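Local atomic coordinates of WYL1 (Ruminococcus sp., PDB entry 6OAW), a protein that probably acts as an accessory protein that modulates a Type VI-D CRISPR-Cas system, through a WYL domain of the kind often found in bacterial regulators. Residues Arg180-Phe185 with Ile228-Tyr233; Arg220-Pro225 with Gln273-Ser278; Tyr236-Cys241 with Ser298-Gly303. All coordinates share one frame; numbering follows the deposited sequence.

Contact 1: residues Arg180-Phe185 with Ile228-Tyr233; sequences RERLIF and IVSDEY
Arg-182 reaches from its helix to the end of a strand and meets Ser-230 there. Arg-182 NH1 lies 3.4 Å from Ser-230 OG. The hydroxyl approaches the guanidinium obliquely. The arginine chain is bent at its third torsion (chi3 -76°), which turns the guanidinium off the line of the preceding methylenes. NE can then bond to Gly-83 O while NH1 bonds to Asn-237 OD1. Ser-230 OG stands beside its own backbone N (chi1 -77°) and bonds to the same Asn-237 oxygen. One amide oxygen thus holds the arginine and the serine together. The ND2 of that amide bonds to Glu-181, so the helix grips Asn-237 at both ends of its amide. Here helix 177-184 is pinned to the antiparallel sheet of the WYL domain, where strand 219-230 turns back into strand 237-243. Asp-231 braces that turn. Asp-231 OD1 accepts a weak bond from Tyr-233 N at 2.9 Å and a further bond from Met-235 N, and its OD2 takes Tyr-236 N. Further up the strand, the Ile-228 side chain leaves the backbone toward the helix. Ile-228 CG2 stays 4.9 Å from Arg-182 CD. Both side chains rest on Ile-189 of helix 186-199. Within the turn, Tyr-233 packs on Pro-30 of the second subunit.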
loop_
_atom_site.group_PDB
_atom_site.type_symbol
_atom_site.label_atom_id
_atom_site.label_comp_id
_atom_site.label_asym_id
_atom_site.label_seq_id
_atom_site.Cartn_x
_atom_site.Cartn_y
_atom_site.Cartn_z
ATOM N N ARG B 180 4.809 5.362 -8.152
ATOM C CA ARG B 180 4.184 6.573 -8.742
ATOM C C ARG B 180 5.287 7.571 -9.070
ATOM O O ARG B 180 5.216 8.181 -10.144
ATOM C CB ARG B 180 3.111 7.173 -7.832
ATOM C CG ARG B 180 1.923 6.241 -7.651
ATOM C CD ARG B 180 0.734 6.863 -6.973
ATOM N NE ARG B 180 1.083 7.779 -5.900
ATOM C CZ ARG B 180 1.325 7.456 -4.627
ATOM N NH1 ARG B 180 1.290 6.196 -4.220
ATOM N NH2 ARG B 180 1.645 8.411 -3.771
ATOM N N GLU B 181 6.294 7.658 -8.209
ATOM C CA GLU B 181 7.408 8.622 -8.370
ATOM C C GLU B 181 8.212 8.283 -9.634
ATOM O O GLU B 181 8.669 9.217 -10.318
ATOM C CB GLU B 181 8.262 8.630 -7.100
ATOM C CG GLU B 181 9.228 9.788 -7.070
ATOM C CD GLU B 181 10.331 9.658 -6.037
ATOM O OE1 GLU B 181 11.095 8.639 -6.078
ATOM O OE2 GLU B 181 10.388 10.554 -5.186
ATOM N N ARG B 182 8.343 7.002 -9.977
ATOM C CA ARG B 182 9.164 6.598 -11.154
ATOM C C ARG B 182 8.412 6.947 -12.434
ATOM O O ARG B 182 9.064 7.304 -13.400
ATOM C CB ARG B 182 9.561 5.124 -11.099
ATOM C CG ARG B 182 10.386 4.770 -9.874
ATOM C CD ARG B 182 11.306 3.601 -10.140
ATOM N NE ARG B 182 10.595 2.329 -10.152
ATOM C CZ ARG B 182 10.159 1.689 -9.065
ATOM N NH1 ARG B 182 10.342 2.209 -7.870
ATOM N NH2 ARG B 182 9.516 0.545 -9.176
ATOM N N LEU B 183 7.086 6.884 -12.439
ATOM C CA LEU B 183 6.281 7.371 -13.584
ATOM C C LEU B 183 6.463 8.889 -13.729
ATOM O O LEU B 183 6.704 9.348 -14.864
ATOM C CB LEU B 183 4.808 7.009 -13.377
ATOM C CG LEU B 183 4.470 5.540 -13.576
ATOM C CD1 LEU B 183 3.012 5.271 -13.225
ATOM C CD2 LEU B 183 4.771 5.107 -15.009
ATOM N N ILE B 184 6.396 9.639 -12.637
ATOM C CA ILE B 184 6.466 11.132 -12.691
ATOM C C ILE B 184 7.848 11.569 -13.177
ATOM O O ILE B 184 7.906 12.570 -13.889
ATOM C CB ILE B 184 6.152 11.750 -11.320
ATOM C CG1 ILE B 184 4.754 11.372 -10.836
ATOM C CG2 ILE B 184 6.366 13.256 -11.324
ATOM C CD1 ILE B 184 4.529 11.752 -9.371
ATOM N N PHE B 185 8.917 10.886 -12.764
ATOM C CA PHE B 185 10.312 11.298 -13.048
ATOM C C PHE B 185 10.915 10.343 -14.081
ATOM O O PHE B 185 12.155 10.122 -14.077
ATOM C CB PHE B 185 11.108 11.371 -11.743
ATOM C CG PHE B 185 10.780 12.584 -10.914
ATOM C CD1 PHE B 185 11.348 13.815 -11.209
ATOM C CD2 PHE B 185 9.924 12.489 -9.835
ATOM C CE1 PHE B 185 11.067 14.936 -10.431
ATOM C CE2 PHE B 185 9.616 13.606 -9.074
ATOM C CZ PHE B 185 10.178 14.831 -9.378
ATOM N N ILE B 228 19.538 2.739 -9.689
ATOM C CA ILE B 228 18.351 3.373 -9.042
ATOM C C ILE B 228 17.757 2.331 -8.086
ATOM O O ILE B 228 17.600 1.183 -8.507
ATOM C CB ILE B 228 17.340 3.859 -10.096
ATOM C CG1 ILE B 228 17.962 4.889 -11.033
ATOM C CG2 ILE B 228 16.082 4.412 -9.439
ATOM C CD1 ILE B 228 16.970 5.436 -12.048
ATOM N N VAL B 229 17.496 2.696 -6.829
ATOM C CA VAL B 229 16.854 1.765 -5.858
ATOM C C VAL B 229 15.748 2.519 -5.147
ATOM O O VAL B 229 15.796 3.750 -5.112
ATOM C CB VAL B 229 17.846 1.200 -4.828
ATOM C CG1 VAL B 229 18.978 0.433 -5.491
ATOM C CG2 VAL B 229 18.368 2.307 -3.918
ATOM N N SER B 230 14.811 1.765 -4.596
ATOM C CA SER B 230 13.806 2.217 -3.605
ATOM C C SER B 230 14.352 1.922 -2.227
ATOM O O SER B 230 15.005 0.879 -2.107
ATOM C CB SER B 230 12.522 1.459 -3.753
ATOM O OG SER B 230 11.801 1.933 -4.859
ATOM N N ASP B 231 13.945 2.683 -1.220
ATOM C CA ASP B 231 14.029 2.203 0.184
ATOM C C ASP B 231 13.115 0.987 0.362
ATOM O O ASP B 231 12.186 0.815 -0.422
ATOM C CB ASP B 231 13.666 3.285 1.204
ATOM C CG ASP B 231 12.299 3.903 0.983
ATOM O OD1 ASP B 231 11.263 3.239 1.348
ATOM O OD2 ASP B 231 12.266 5.031 0.433
ATOM N N GLU B 232 13.303 0.262 1.448
ATOM C CA GLU B 232 12.575 -0.996 1.720
ATOM C C GLU B 232 11.094 -0.699 1.997
ATOM O O GLU B 232 10.358 -1.657 2.011
ATOM C CB GLU B 232 13.149 -1.711 2.944
ATOM C CG GLU B 232 14.572 -2.178 2.790
ATOM C CD GLU B 232 15.036 -3.009 3.977
ATOM O OE1 GLU B 232 14.819 -2.565 5.151
ATOM O OE2 GLU B 232 15.530 -4.134 3.721
ATOM N N TYR B 233 10.697 0.548 2.292
ATOM C CA TYR B 233 9.290 0.881 2.636
ATOM C C TYR B 233 8.567 1.447 1.412
ATOM O O TYR B 233 7.457 1.898 1.542
ATOM C CB TYR B 233 9.251 1.744 3.898
ATOM C CG TYR B 233 9.672 0.929 5.093
ATOM C CD1 TYR B 233 11.013 0.794 5.414
ATOM C CD2 TYR B 233 8.745 0.224 5.851
ATOM C CE1 TYR B 233 11.436 0.014 6.480
ATOM C CE2 TYR B 233 9.149 -0.583 6.910
ATOM C CZ TYR B 233 10.499 -0.723 7.184
ATOM O OH TYR B 233 10.900 -1.481 8.238
#

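Contact 2: residues Arg220-Pro225 with Gln273-Ser278; sequences RIRLIP and QKEYSS
Arg-222 and Glu-275 make this contact as a single salt bridge. The arginine leaves strand 219-230 toward the helix, and the glutamate comes to meet it at about a right angle. The grip is end-on, with NH1 and NH2 of Arg-222 both closing on one oxygen. Arg-222 NH1 lies 2.7 Å from Glu-275 OE2, with an N-H...O angle of 153°. Arg-222 NH2 lies 2.9 Å from the same OE2 and meets it nearly along its C-O bond. OE2 sits in the guanidinium plane. The carboxylate is turned 27° from that plane, and its other oxygen OE1 takes a weak bond from Arg-222 NH1, at 3.1 Å. Glu-275 is stretched out beyond CG, with chi2 at -177°, and so spans the gap from the helix.

The arginine has further partners. Its NE forms a salt bridge with Asp-244, and its guanidinium makes a cation-pi contact with Phe-206. This probably fixes the rotation of the group and steadies its positive charge between two acids.

Away from this bridge the contact is loose. Ile-224 also points toward the helix, but Ile-224 CD1 stays 6.5 Å from the backbone O of Glu-275. Gln-273, Lys-274 and Ser-277 are exposed, and their side chains are modelled only to CB.

Between these segments the salt bridge alone spans from strand to helix. Tyr-276 anchors helix 273-279 a second time, with its OH bonded to Arg-202 O and its ring against Tyr-204. Strand 219-230 itself is paired with strands 205-211 and 237-243, and its Pro-225 lies against helix 186-199.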
loop_
_atom_site.group_PDB
_atom_site.type_symbol
_atom_site.label_atom_id
_atom_site.label_comp_id
_atom_site.label_asym_id
_atom_site.label_seq_id
_atom_site.Cartn_x
_atom_site.Cartn_y
_atom_site.Cartn_z
ATOM N N ARG B 220 25.119 22.428 -10.368
ATOM C CA ARG B 220 25.561 21.575 -11.500
ATOM C C ARG B 220 26.724 20.707 -11.016
ATOM O O ARG B 220 27.805 21.262 -10.746
ATOM C CB ARG B 220 25.963 22.420 -12.715
ATOM C CG ARG B 220 26.406 21.606 -13.929
ATOM C CD ARG B 220 25.926 22.134 -15.281
ATOM N NE ARG B 220 26.929 22.170 -16.355
ATOM C CZ ARG B 220 26.828 21.567 -17.546
ATOM N NH1 ARG B 220 25.759 20.848 -17.869
ATOM N NH2 ARG B 220 27.795 21.720 -18.432
ATOM N N ILE B 221 26.490 19.395 -10.904
ATOM C CA ILE B 221 27.466 18.378 -10.411
ATOM C C ILE B 221 27.684 17.337 -11.512
ATOM O O ILE B 221 26.953 17.367 -12.526
ATOM C CB ILE B 221 26.985 17.744 -9.095
ATOM C CG1 ILE B 221 25.708 16.922 -9.268
ATOM C CG2 ILE B 221 26.809 18.811 -8.034
ATOM C CD1 ILE B 221 25.341 16.104 -8.038
ATOM N N ARG B 222 28.671 16.465 -11.310
ATOM C CA ARG B 222 28.993 15.332 -12.210
ATOM C C ARG B 222 28.626 14.037 -11.487
ATOM O O ARG B 222 29.013 13.878 -10.311
ATOM C CB ARG B 222 30.460 15.397 -12.626
ATOM C CG ARG B 222 30.785 16.617 -13.476
ATOM C CD ARG B 222 32.203 16.595 -14.003
ATOM N NE ARG B 222 33.125 16.829 -12.906
ATOM C CZ ARG B 222 34.392 16.419 -12.874
ATOM N NH1 ARG B 222 34.906 15.721 -13.873
ATOM N NH2 ARG B 222 35.140 16.696 -11.821
ATOM N N LEU B 223 27.845 13.182 -12.156
ATOM C CA LEU B 223 27.400 11.869 -11.631
ATOM C C LEU B 223 27.950 10.762 -12.515
ATOM O O LEU B 223 27.898 10.905 -13.737
ATOM C CB LEU B 223 25.879 11.791 -11.653
ATOM C CG LEU B 223 25.144 12.851 -10.845
ATOM C CD1 LEU B 223 23.650 12.683 -11.037
ATOM C CD2 LEU B 223 25.511 12.766 -9.372
ATOM N N ILE B 224 28.400 9.678 -11.888
ATOM C CA ILE B 224 28.640 8.359 -12.536
ATOM C C ILE B 224 27.581 7.420 -11.975
ATOM O O ILE B 224 27.739 6.918 -10.866
ATOM C CB ILE B 224 30.074 7.850 -12.291
ATOM C CG1 ILE B 224 31.133 8.906 -12.637
ATOM C CG2 ILE B 224 30.289 6.557 -13.076
ATOM C CD1 ILE B 224 32.538 8.537 -12.223
ATOM N N PRO B 225 26.435 7.239 -12.667
ATOM C CA PRO B 225 25.333 6.437 -12.142
ATOM C C PRO B 225 25.757 4.992 -11.874
ATOM O O PRO B 225 26.554 4.485 -12.625
ATOM C CB PRO B 225 24.291 6.446 -13.271
ATOM C CG PRO B 225 24.630 7.684 -14.070
ATOM C CD PRO B 225 26.140 7.781 -14.001
ATOM N N GLN B 273 41.821 10.922 -18.425
ATOM C CA GLN B 273 42.614 9.725 -18.007
ATOM C C GLN B 273 42.997 9.841 -16.519
ATOM O O GLN B 273 42.899 8.816 -15.797
ATOM C CB GLN B 273 43.834 9.542 -18.928
ATOM N N LYS B 274 43.415 11.040 -16.083
ATOM C CA LYS B 274 43.638 11.381 -14.651
ATOM C C LYS B 274 42.375 10.991 -13.861
ATOM O O LYS B 274 42.497 10.208 -12.911
ATOM C CB LYS B 274 44.018 12.861 -14.496
ATOM N N GLU B 275 41.193 11.457 -14.272
ATOM C CA GLU B 275 39.910 11.219 -13.541
ATOM C C GLU B 275 39.475 9.751 -13.651
ATOM O O GLU B 275 39.038 9.178 -12.607
ATOM C CB GLU B 275 38.808 12.155 -14.047
ATOM C CG GLU B 275 38.982 13.578 -13.533
ATOM C CD GLU B 275 37.870 14.546 -13.945
ATOM O OE1 GLU B 275 37.466 14.527 -15.143
ATOM O OE2 GLU B 275 37.415 15.306 -13.075
ATOM N N TYR B 276 39.562 9.153 -14.846
ATOM C CA TYR B 276 39.235 7.719 -15.052
ATOM C C TYR B 276 40.117 6.864 -14.129
ATOM O O TYR B 276 39.569 5.889 -13.577
ATOM C CB TYR B 276 39.354 7.301 -16.519
ATOM C CG TYR B 276 38.894 5.887 -16.768
ATOM C CD1 TYR B 276 37.576 5.544 -16.542
ATOM C CD2 TYR B 276 39.763 4.885 -17.190
ATOM C CE1 TYR B 276 37.111 4.257 -16.754
ATOM C CE2 TYR B 276 39.314 3.586 -17.400
ATOM C CZ TYR B 276 37.981 3.269 -17.175
ATOM O OH TYR B 276 37.484 2.008 -17.359
ATOM N N SER B 277 41.394 7.235 -13.925
ATOM C CA SER B 277 42.381 6.488 -13.090
ATOM C C SER B 277 42.106 6.695 -11.589
ATOM O O SER B 277 42.528 5.824 -10.813
ATOM C CB SER B 277 43.836 6.812 -13.465
ATOM N N SER B 278 41.426 7.777 -11.174
ATOM C CA SER B 278 40.917 7.961 -9.782
ATOM C C SER B 278 39.745 6.998 -9.526
ATOM O O SER B 278 39.574 6.549 -8.374
ATOM C CB SER B 278 40.501 9.392 -9.495
#

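Contact 3: residues Tyr236-Cys241 with Ser298-Gly303; sequences YNYLVC and SDPRFG
Tyr-238 sets its CG opposite its own carbonyl carbon (chi1 -63°), which sends the ring off strand 237-243 and onto the loop at Pro-300. Arg-301 has its CG opposite its backbone N instead (chi1 -165°) and runs on extended to NE, so its first methylenes pass by the phenol oxygen. The ring is met in three places. Near its root, Pro-300 CB lies 3.8 Å from Tyr-238 CG, and the proline and tyrosine side chains cross at about a right angle. Over one face, toward the rim, sits a carbonyl, with Pro-300 O 3.4 Å from Tyr-238 CD2. At the far end, Tyr-238 OH lies 3.5 Å from Arg-301 CG. The backbone N of Arg-301 is over the same face as the proline carbonyl. No hydrogen bond crosses between the two segments. Pro-300 O instead accepts one from Ser-256 OG of strand 253-258, so a buried polar atom is satisfied beside the ring.

The loop is held in shape from within. Asp-299, just after helix 287-298, folds its carboxylate over the next residues in an Asx motif. Its OD1 takes Phe-302 N at 3.0 Å, nearly straight at 172° and from above the carboxylate plane. Asp-299 O also accepts Gly-303 N, at 3.0 Å. The Phe-302 ring in turn has Arg-301 CD 3.6 Å above one face.

Pro-300 also rests on Val-229 of the neighbouring strand. The run Asn-237, Tyr-238, Leu-239 probably corresponds to the Trp-Tyr-Leu signature that names the WYL domain. As is usual along a strand, its middle residue faces one side of the sheet, here the loop, while Asn-237 and Leu-239 face the other.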
loop_
_atom_site.group_PDB
_atom_site.type_symbol
_atom_site.label_atom_id
_atom_site.label_comp_id
_atom_site.label_asym_id
_atom_site.label_seq_id
_atom_site.Cartn_x
_atom_site.Cartn_y
_atom_site.Cartn_z
ATOM N N TYR B 236 10.633 6.295 -1.434
ATOM C CA TYR B 236 11.412 7.157 -2.358
ATOM C C TYR B 236 12.356 6.333 -3.219
ATOM O O TYR B 236 12.771 5.251 -2.787
ATOM C CB TYR B 236 12.169 8.224 -1.557
ATOM C CG TYR B 236 11.240 9.126 -0.784
ATOM C CD1 TYR B 236 10.382 9.995 -1.448
ATOM C CD2 TYR B 236 11.133 9.028 0.600
ATOM C CE1 TYR B 236 9.473 10.789 -0.757
ATOM C CE2 TYR B 236 10.227 9.811 1.306
ATOM C CZ TYR B 236 9.412 10.709 0.630
ATOM O OH TYR B 236 8.522 11.484 1.320
ATOM N N ASN B 237 12.652 6.841 -4.419
ATOM C CA ASN B 237 13.691 6.311 -5.323
ATOM C C ASN B 237 14.968 7.142 -5.176
ATOM O O ASN B 237 14.893 8.379 -5.126
ATOM C CB ASN B 237 13.219 6.273 -6.772
ATOM C CG ASN B 237 11.967 5.444 -6.925
ATOM O OD1 ASN B 237 12.032 4.214 -6.957
ATOM N ND2 ASN B 237 10.826 6.117 -6.952
ATOM N N TYR B 238 16.114 6.461 -5.170
ATOM C CA TYR B 238 17.469 7.055 -5.047
ATOM C C TYR B 238 18.320 6.597 -6.235
ATOM O O TYR B 238 18.287 5.417 -6.602
ATOM C CB TYR B 238 18.107 6.636 -3.722
ATOM C CG TYR B 238 17.390 7.102 -2.484
ATOM C CD1 TYR B 238 16.305 6.386 -2.007
ATOM C CD2 TYR B 238 17.750 8.265 -1.817
ATOM C CE1 TYR B 238 15.611 6.788 -0.883
ATOM C CE2 TYR B 238 17.078 8.670 -0.666
ATOM C CZ TYR B 238 15.988 7.941 -0.207
ATOM O OH TYR B 238 15.265 8.263 0.909
ATOM N N LEU B 239 19.103 7.500 -6.813
ATOM C CA LEU B 239 20.236 7.122 -7.688
ATOM C C LEU B 239 21.463 6.903 -6.807
ATOM O O LEU B 239 21.988 7.889 -6.265
ATOM C CB LEU B 239 20.515 8.213 -8.720
ATOM C CG LEU B 239 21.749 7.952 -9.571
ATOM C CD1 LEU B 239 21.650 6.617 -10.287
ATOM C CD2 LEU B 239 21.949 9.067 -10.582
ATOM N N VAL B 240 21.880 5.655 -6.639
ATOM C CA VAL B 240 23.202 5.341 -6.041
ATOM C C VAL B 240 24.246 5.523 -7.137
ATOM O O VAL B 240 24.042 5.030 -8.237
ATOM C CB VAL B 240 23.249 3.943 -5.400
ATOM C CG1 VAL B 240 24.623 3.664 -4.820
ATOM C CG2 VAL B 240 22.194 3.787 -4.320
ATOM N N CYS B 241 25.297 6.285 -6.865
ATOM C CA CYS B 241 26.248 6.746 -7.912
ATOM C C CYS B 241 27.576 7.173 -7.287
ATOM O O CYS B 241 27.664 7.189 -6.063
ATOM C CB CYS B 241 25.646 7.920 -8.667
ATOM S SG CYS B 241 25.319 9.333 -7.586
ATOM N N SER B 298 22.052 -0.970 0.213
ATOM C CA SER B 298 21.259 -1.637 1.275
ATOM C C SER B 298 20.582 -0.584 2.161
ATOM O O SER B 298 19.447 -0.861 2.602
ATOM C CB SER B 298 22.073 -2.602 2.053
ATOM O OG SER B 298 23.326 -2.037 2.386
ATOM N N ASP B 299 21.203 0.591 2.357
ATOM C CA ASP B 299 20.532 1.752 3.016
ATOM C C ASP B 299 20.734 3.036 2.205
ATOM O O ASP B 299 21.659 3.804 2.419
ATOM C CB ASP B 299 20.956 1.894 4.479
ATOM C CG ASP B 299 19.980 2.787 5.230
ATOM O OD1 ASP B 299 19.348 3.661 4.581
ATOM O OD2 ASP B 299 19.777 2.556 6.430
ATOM N N PRO B 300 19.878 3.326 1.214
ATOM C CA PRO B 300 20.095 4.491 0.366
ATOM C C PRO B 300 19.664 5.819 0.977
ATOM O O PRO B 300 19.939 6.811 0.334
ATOM C CB PRO B 300 19.211 4.228 -0.858
ATOM C CG PRO B 300 18.083 3.379 -0.288
ATOM C CD PRO B 300 18.732 2.516 0.774
ATOM N N ARG B 301 18.994 5.814 2.132
ATOM C CA ARG B 301 18.667 7.085 2.825
ATOM C C ARG B 301 19.778 7.469 3.791
ATOM O O ARG B 301 20.166 8.618 3.772
ATOM C CB ARG B 301 17.364 7.054 3.618
ATOM C CG ARG B 301 16.906 8.460 3.975
ATOM C CD ARG B 301 15.617 8.546 4.773
ATOM N NE ARG B 301 15.409 9.904 5.285
ATOM C CZ ARG B 301 14.427 10.279 6.106
ATOM N NH1 ARG B 301 13.551 9.392 6.548
ATOM N NH2 ARG B 301 14.335 11.543 6.483
ATOM N N PHE B 302 20.185 6.562 4.664
ATOM C CA PHE B 302 21.079 6.870 5.814
ATOM C C PHE B 302 22.510 6.387 5.559
ATOM O O PHE B 302 23.395 6.863 6.215
ATOM C CB PHE B 302 20.532 6.282 7.117
ATOM C CG PHE B 302 19.203 6.866 7.511
ATOM C CD1 PHE B 302 19.059 8.230 7.703
ATOM C CD2 PHE B 302 18.088 6.058 7.635
ATOM C CE1 PHE B 302 17.831 8.776 8.032
ATOM C CE2 PHE B 302 16.860 6.602 7.979
ATOM C CZ PHE B 302 16.731 7.958 8.177
ATOM N N GLY B 303 22.746 5.500 4.604
ATOM C CA GLY B 303 24.118 5.075 4.258
ATOM C C GLY B 303 25.041 6.248 3.946
ATOM O O GLY B 303 26.241 6.129 4.279
#

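All three contacts involve the antiparallel sheet of the WYL domain. Contacts 1 and 2 use the two ends of strand 219-230 and lie about 25 Å apart, centre to centre. Contact 3 uses the next strand, 237-243. Its centre is about 11 Å from that of contact 1 and about 19 Å from that of contact 2. Along the chain contact 1 closes before contact 3 opens, whereas contact 2 crosses both. Contacts 1 and 3 are joined by a probable backbone bond from Tyr-238 N to Val-229 O. The hairpin of these two strands therefore joins the earlier helix 177-184, the later helix 273-279 and the loop after helix 287-298.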